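PDB 3C7M: Thiol:disulfide interchange protein DsbL, which transfers its redox-active disulfide to other proteins in the periplasm and, with its partner DsbI, forms an essential disulfide bond in the arylsulfate sulfotransferase AssT. Local coordinates for residues A[18-30]-A[50-64]. Residues are numbered along the deposited sequence; the frame is centred on the assembly and turned at random.
Sequences DKTLIKVFSYACP and IVAFTPFHLETKGEY. With CD (cadmium ion), chain C.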
loop_
_atom_site.group_PDB
_atom_site.type_symbol
_atom_site.label_atom_id
_atom_site.label_comp_id
_atom_site.label_asym_id
_atom_site.label_seq_id
_atom_site.Cartn_x
_atom_site.Cartn_y
_atom_site.Cartn_z
ATOM N N ASP A 18 1.114 -16.176 0.715
ATOM C CA ASP A 18 2.367 -16.878 0.413
ATOM C C ASP A 18 3.248 -16.084 -0.542
ATOM O O ASP A 18 2.766 -15.569 -1.555
ATOM C CB ASP A 18 2.076 -18.257 -0.195
ATOM C CG ASP A 18 1.492 -19.236 0.813
ATOM O OD1 ASP A 18 1.031 -18.804 1.891
ATOM O OD2 ASP A 18 1.494 -20.449 0.520
ATOM N N LYS A 19 4.534 -15.983 -0.206
ATOM C CA LYS A 19 5.532 -15.297 -1.038
ATOM C C LYS A 19 5.122 -13.859 -1.365
ATOM O O LYS A 19 5.109 -13.449 -2.530
ATOM C CB LYS A 19 5.837 -16.103 -2.308
ATOM C CG LYS A 19 6.145 -17.566 -2.029
ATOM C CD LYS A 19 6.578 -18.304 -3.281
ATOM C CE LYS A 19 6.821 -19.775 -2.982
ATOM N NZ LYS A 19 7.876 -19.971 -1.948
ATOM N N THR A 20 4.772 -13.110 -0.320
ATOM C CA THR A 20 4.404 -11.696 -0.462
ATOM C C THR A 20 5.147 -10.800 0.516
ATOM O O THR A 20 5.522 -11.209 1.625
ATOM C CB THR A 20 2.893 -11.421 -0.246
ATOM O OG1 THR A 20 2.520 -11.777 1.088
ATOM C CG2 THR A 20 2.023 -12.170 -1.248
ATOM N N LEU A 21 5.344 -9.563 0.082
ATOM C CA LEU A 21 5.693 -8.485 0.974
ATOM C C LEU A 21 4.508 -7.546 0.922
ATOM O O LEU A 21 4.323 -6.818 -0.052
ATOM C CB LEU A 21 6.969 -7.778 0.516
ATOM C CG LEU A 21 7.352 -6.533 1.313
ATOM C CD1 LEU A 21 7.708 -6.906 2.755
ATOM C CD2 LEU A 21 8.510 -5.803 0.640
ATOM N N ILE A 22 3.683 -7.605 1.962
ATOM C CA ILE A 22 2.511 -6.746 2.049
ATOM C C ILE A 22 2.922 -5.467 2.754
ATOM O O ILE A 22 3.655 -5.500 3.745
ATOM C CB ILE A 22 1.348 -7.456 2.793
ATOM C CG1 ILE A 22 0.735 -8.529 1.885
ATOM C CG2 ILE A 22 0.287 -6.446 3.265
ATOM C CD1 ILE A 22 -0.276 -9.446 2.566
ATOM N N LYS A 23 2.495 -4.329 2.210
ATOM C CA LYS A 23 2.692 -3.064 2.898
ATOM C C LYS A 23 1.338 -2.444 3.184
ATOM O O LYS A 23 0.656 -1.972 2.265
ATOM C CB LYS A 23 3.559 -2.095 2.093
ATOM C CG LYS A 23 3.819 -0.792 2.846
ATOM C CD LYS A 23 4.263 0.329 1.936
ATOM C CE LYS A 23 3.142 0.669 0.964
ATOM N NZ LYS A 23 3.172 2.100 0.587
ATOM N N VAL A 24 0.942 -2.470 4.451
ATOM C CA VAL A 24 -0.277 -1.784 4.864
ATOM C C VAL A 24 0.044 -0.298 4.967
ATOM O O VAL A 24 1.005 0.096 5.628
ATOM C CB VAL A 24 -0.841 -2.322 6.196
ATOM C CG1 VAL A 24 -2.173 -1.637 6.512
ATOM C CG2 VAL A 24 -1.024 -3.840 6.111
ATOM N N PHE A 25 -0.738 0.533 4.286
ATOM C CA PHE A 25 -0.457 1.967 4.284
ATOM C C PHE A 25 -1.739 2.771 4.188
ATOM O O PHE A 25 -2.809 2.221 3.934
ATOM C CB PHE A 25 0.501 2.338 3.140
ATOM C CG PHE A 25 -0.165 2.424 1.792
ATOM C CD1 PHE A 25 -0.669 1.276 1.162
ATOM C CD2 PHE A 25 -0.320 3.656 1.165
ATOM C CE1 PHE A 25 -1.307 1.362 -0.079
ATOM C CE2 PHE A 25 -0.955 3.739 -0.074
ATOM C CZ PHE A 25 -1.441 2.591 -0.690
ATOM N N SER A 26 -1.609 4.074 4.417
ATOM C CA SER A 26 -2.708 5.022 4.203
ATOM C C SER A 26 -2.178 6.252 3.503
ATOM O O SER A 26 -1.092 6.733 3.832
ATOM C CB SER A 26 -3.315 5.450 5.540
ATOM O OG SER A 26 -4.142 6.597 5.380
ATOM N N TYR A 27 -2.947 6.780 2.555
ATOM C CA TYR A 27 -2.577 8.023 1.885
ATOM C C TYR A 27 -2.352 9.158 2.906
ATOM O O TYR A 27 -1.569 10.084 2.658
ATOM C CB TYR A 27 -3.659 8.426 0.869
ATOM C CG TYR A 27 -4.877 9.053 1.516
ATOM C CD1 TYR A 27 -5.867 8.266 2.100
ATOM C CD2 TYR A 27 -5.020 10.439 1.565
ATOM C CE1 TYR A 27 -6.973 8.842 2.722
ATOM C CE2 TYR A 27 -6.119 11.020 2.172
ATOM C CZ TYR A 27 -7.085 10.225 2.746
ATOM O OH TYR A 27 -8.172 10.816 3.337
ATOM N N ALA A 28 -3.042 9.080 4.045
ATOM C CA ALA A 28 -3.048 10.169 5.032
ATOM C C ALA A 28 -1.947 10.045 6.085
ATOM O O ALA A 28 -1.875 10.849 7.021
ATOM C CB ALA A 28 -4.410 10.264 5.688
ATOM N N CYS A 29 -1.084 9.050 5.928
ATOM C CA CYS A 29 -0.055 8.797 6.928
ATOM C C CYS A 29 1.282 9.390 6.496
ATOM O O CYS A 29 1.820 9.016 5.453
ATOM C CB CYS A 29 0.090 7.302 7.187
ATOM S SG CYS A 29 1.520 6.934 8.234
ATOM N N PRO A 30 1.830 10.323 7.301
ATOM C CA PRO A 30 3.075 10.981 6.893
ATOM C C PRO A 30 4.285 10.038 6.785
ATOM O O PRO A 30 5.122 10.216 5.892
ATOM C CB PRO A 30 3.294 12.035 7.980
ATOM C CG PRO A 30 2.556 11.525 9.158
ATOM C CD PRO A 30 1.347 10.817 8.604
ATOM N N ILE A 50 11.900 -13.249 -4.507
ATOM C CA ILE A 50 11.381 -14.134 -3.459
ATOM C C ILE A 50 9.966 -13.786 -2.984
ATOM O O ILE A 50 9.220 -14.681 -2.571
ATOM C CB ILE A 50 12.347 -14.266 -2.240
ATOM C CG1 ILE A 50 12.758 -12.900 -1.670
ATOM C CG2 ILE A 50 13.576 -15.087 -2.631
ATOM C CD1 ILE A 50 13.210 -12.940 -0.222
ATOM N N VAL A 51 9.606 -12.503 -3.030
ATOM C CA VAL A 51 8.282 -12.070 -2.549
ATOM C C VAL A 51 7.670 -10.989 -3.440
ATOM O O VAL A 51 8.365 -10.067 -3.876
ATOM C CB VAL A 51 8.323 -11.566 -1.073
ATOM C CG1 VAL A 51 8.698 -12.687 -0.093
ATOM C CG2 VAL A 51 9.273 -10.400 -0.924
ATOM N N ALA A 52 6.369 -11.118 -3.702
ATOM C CA ALA A 52 5.616 -10.188 -4.546
ATOM C C ALA A 52 5.167 -8.977 -3.726
ATOM O O ALA A 52 4.527 -9.139 -2.688
ATOM C CB ALA A 52 4.400 -10.893 -5.148
ATOM N N PHE A 53 5.503 -7.776 -4.188
ATOM C CA PHE A 53 5.099 -6.555 -3.499
ATOM C C PHE A 53 3.585 -6.350 -3.595
ATOM O O PHE A 53 3.017 -6.333 -4.694
ATOM C CB PHE A 53 5.840 -5.337 -4.041
ATOM C CG PHE A 53 5.437 -4.061 -3.380
ATOM C CD1 PHE A 53 5.708 -3.853 -2.033
ATOM C CD2 PHE A 53 4.723 -3.095 -4.085
ATOM C CE1 PHE A 53 5.314 -2.684 -1.398
ATOM C CE2 PHE A 53 4.325 -1.914 -3.459
ATOM C CZ PHE A 53 4.616 -1.716 -2.111
ATOM N N THR A 54 2.954 -6.166 -2.434
ATOM C CA THR A 54 1.504 -6.241 -2.308
ATOM C C THR A 54 0.950 -5.137 -1.389
ATOM O O THR A 54 0.790 -5.343 -0.180
ATOM C CB THR A 54 1.093 -7.649 -1.811
ATOM O OG1 THR A 54 1.696 -8.643 -2.653
ATOM C CG2 THR A 54 -0.419 -7.831 -1.831
ATOM N N PRO A 55 0.656 -3.955 -1.964
ATOM C CA PRO A 55 0.084 -2.887 -1.146
ATOM C C PRO A 55 -1.282 -3.284 -0.593
ATOM O O PRO A 55 -2.075 -3.885 -1.315
ATOM C CB PRO A 55 -0.091 -1.736 -2.142
ATOM C CG PRO A 55 0.871 -2.043 -3.267
ATOM C CD PRO A 55 0.844 -3.536 -3.367
ATOM N N PHE A 56 -1.530 -2.958 0.675
ATOM C CA PHE A 56 -2.846 -3.088 1.307
ATOM C C PHE A 56 -3.203 -1.704 1.819
ATOM O O PHE A 56 -2.489 -1.173 2.659
ATOM C CB PHE A 56 -2.757 -4.029 2.520
ATOM C CG PHE A 56 -3.143 -5.469 2.252
ATOM C CD1 PHE A 56 -2.680 -6.163 1.133
ATOM C CD2 PHE A 56 -3.911 -6.149 3.194
ATOM C CE1 PHE A 56 -3.036 -7.508 0.915
ATOM C CE2 PHE A 56 -4.268 -7.479 3.003
ATOM C CZ PHE A 56 -3.828 -8.167 1.854
ATOM N N HIS A 57 -4.286 -1.102 1.328
ATOM C CA HIS A 57 -4.666 0.209 1.836
ATOM C C HIS A 57 -5.577 0.089 3.050
ATOM O O HIS A 57 -6.424 -0.810 3.114
ATOM C CB HIS A 57 -5.304 1.084 0.748
ATOM C CG HIS A 57 -5.376 2.531 1.130
ATOM N ND1 HIS A 57 -6.555 3.147 1.490
ATOM C CD2 HIS A 57 -4.404 3.465 1.265
ATOM C CE1 HIS A 57 -6.306 4.406 1.819
ATOM N NE2 HIS A 57 -5.010 4.625 1.683
ATOM N N LEU A 58 -5.366 0.983 4.014
ATOM C CA LEU A 58 -6.164 1.039 5.239
ATOM C C LEU A 58 -7.290 2.046 5.055
ATOM O O LEU A 58 -7.052 3.256 5.073
ATOM C CB LEU A 58 -5.271 1.432 6.414
ATOM C CG LEU A 58 -5.940 1.620 7.777
ATOM C CD1 LEU A 58 -6.452 0.304 8.335
ATOM C CD2 LEU A 58 -4.947 2.267 8.717
ATOM N N GLU A 59 -8.513 1.545 4.885
ATOM C CA GLU A 59 -9.644 2.409 4.507
ATOM C C GLU A 59 -10.205 3.268 5.646
ATOM O O GLU A 59 -11.002 4.180 5.404
ATOM C CB GLU A 59 -10.767 1.595 3.846
ATOM C CG GLU A 59 -11.504 0.672 4.788
ATOM C CD GLU A 59 -12.839 0.228 4.231
ATOM O OE1 GLU A 59 -13.702 1.092 3.967
ATOM O OE2 GLU A 59 -13.028 -0.983 4.060
ATOM N N THR A 60 -9.796 2.984 6.878
ATOM C CA THR A 60 -10.393 3.637 8.050
ATOM C C THR A 60 -9.707 4.939 8.457
ATOM O O THR A 60 -10.206 5.665 9.324
ATOM C CB THR A 60 -10.434 2.679 9.253
ATOM O OG1 THR A 60 -9.130 2.130 9.444
ATOM C CG2 THR A 60 -11.408 1.545 8.998
ATOM N N LYS A 61 -8.572 5.243 7.838
ATOM C CA LYS A 61 -7.829 6.453 8.172
ATOM C C LYS A 61 -8.147 7.586 7.204
ATOM O O LYS A 61 -8.243 7.375 5.993
ATOM C CB LYS A 61 -6.323 6.163 8.190
ATOM C CG LYS A 61 -5.490 7.293 8.776
ATOM C CD LYS A 61 -3.991 7.014 8.713
ATOM C CE LYS A 61 -3.517 6.110 9.843
ATOM N NZ LYS A 61 -3.654 6.764 11.181
ATOM N N GLY A 62 -8.306 8.794 7.742
ATOM C CA GLY A 62 -8.588 9.957 6.924
ATOM C C GLY A 62 -10.025 10.030 6.456
ATOM O O GLY A 62 -10.786 9.056 6.553
ATOM N N GLU A 63 -10.406 11.193 5.947
ATOM C CA GLU A 63 -11.782 11.414 5.528
ATOM C C GLU A 63 -12.146 10.657 4.247
ATOM O O GLU A 63 -13.320 10.377 4.003
ATOM C CB GLU A 63 -12.076 12.911 5.416
ATOM C CG GLU A 63 -12.205 13.562 6.785
ATOM C CD GLU A 63 -11.954 15.057 6.791
ATOM O OE1 GLU A 63 -11.026 15.536 6.098
ATOM O OE2 GLU A 63 -12.668 15.764 7.531
ATOM N N TYR A 64 -11.127 10.298 3.462
ATOM C CA TYR A 64 -11.340 9.667 2.156
ATOM C C TYR A 64 -10.687 8.297 2.027
ATOM O O TYR A 64 -10.375 7.854 0.922
ATOM C CB TYR A 64 -10.840 10.600 1.055
ATOM C CG TYR A 64 -11.682 11.842 0.905
ATOM C CD1 TYR A 64 -12.961 11.764 0.370
ATOM C CD2 TYR A 64 -11.200 13.092 1.295
ATOM C CE1 TYR A 64 -13.746 12.892 0.221
ATOM C CE2 TYR A 64 -11.981 14.237 1.145
ATOM C CZ TYR A 64 -13.246 14.120 0.608
ATOM O OH TYR A 64 -14.044 15.230 0.448
HETATM CD CD CD C . -10.844 17.505 7.916
HETATM O O HOH W 1 -6.583 5.898 4.543
HETATM O O HOH W 2 -9.707 19.581 8.830
#
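Two donors share A52 O: the backbone N of L21 lies 2.9 Å from it across the strands, and T54 OG1, from its own strand, reaches the opposite face of the carbonyl plane. The parallel strands 20-25 and 52-57 are bonded from A52 N on K19 O to L58 N on F25 O, the latter at 2.8 Å. On the face of I22, T54 and F56, I22 CG2 sits over the F56 ring, 4.0 Å from its centroid, while I22 CD1 reaches F56 CE1 and CZ. On the other face H57 turns its edge to the F25 ring, CD2 above the rim, in an edge-to-face pair with planes at 74°. With chi1 at -165°, H57 CG points away from its own backbone N, which carries the imidazole past F25 until NE2 takes the backbone N-H of Y27, 3.1 Å away and nearly in the ring plane. Beyond the strands S26 OG accepts from A28 N in an ST turn and donates to a water 2.7 Å away, which in turn donates to L58 O and K61 O. Y27 OH accepts from Y64 N at 3.0 Å, just ahead of helix 65-81, and neighbouring E63 binds cadmium through both carboxylate oxygens, alongside D113. Helices 30-38 and 40-46 join the strands in a beta-alpha-beta crossover of the thioredoxin fold. H57 NE2, as an acceptor, probably carries no proton, consistent with a neutral imidazole protonated on ND1, which bonds to S69 OG; NE2 thus ties strand 52-57 to the S26-C29 turn, whose C29, redox partner of C32, is reduced here.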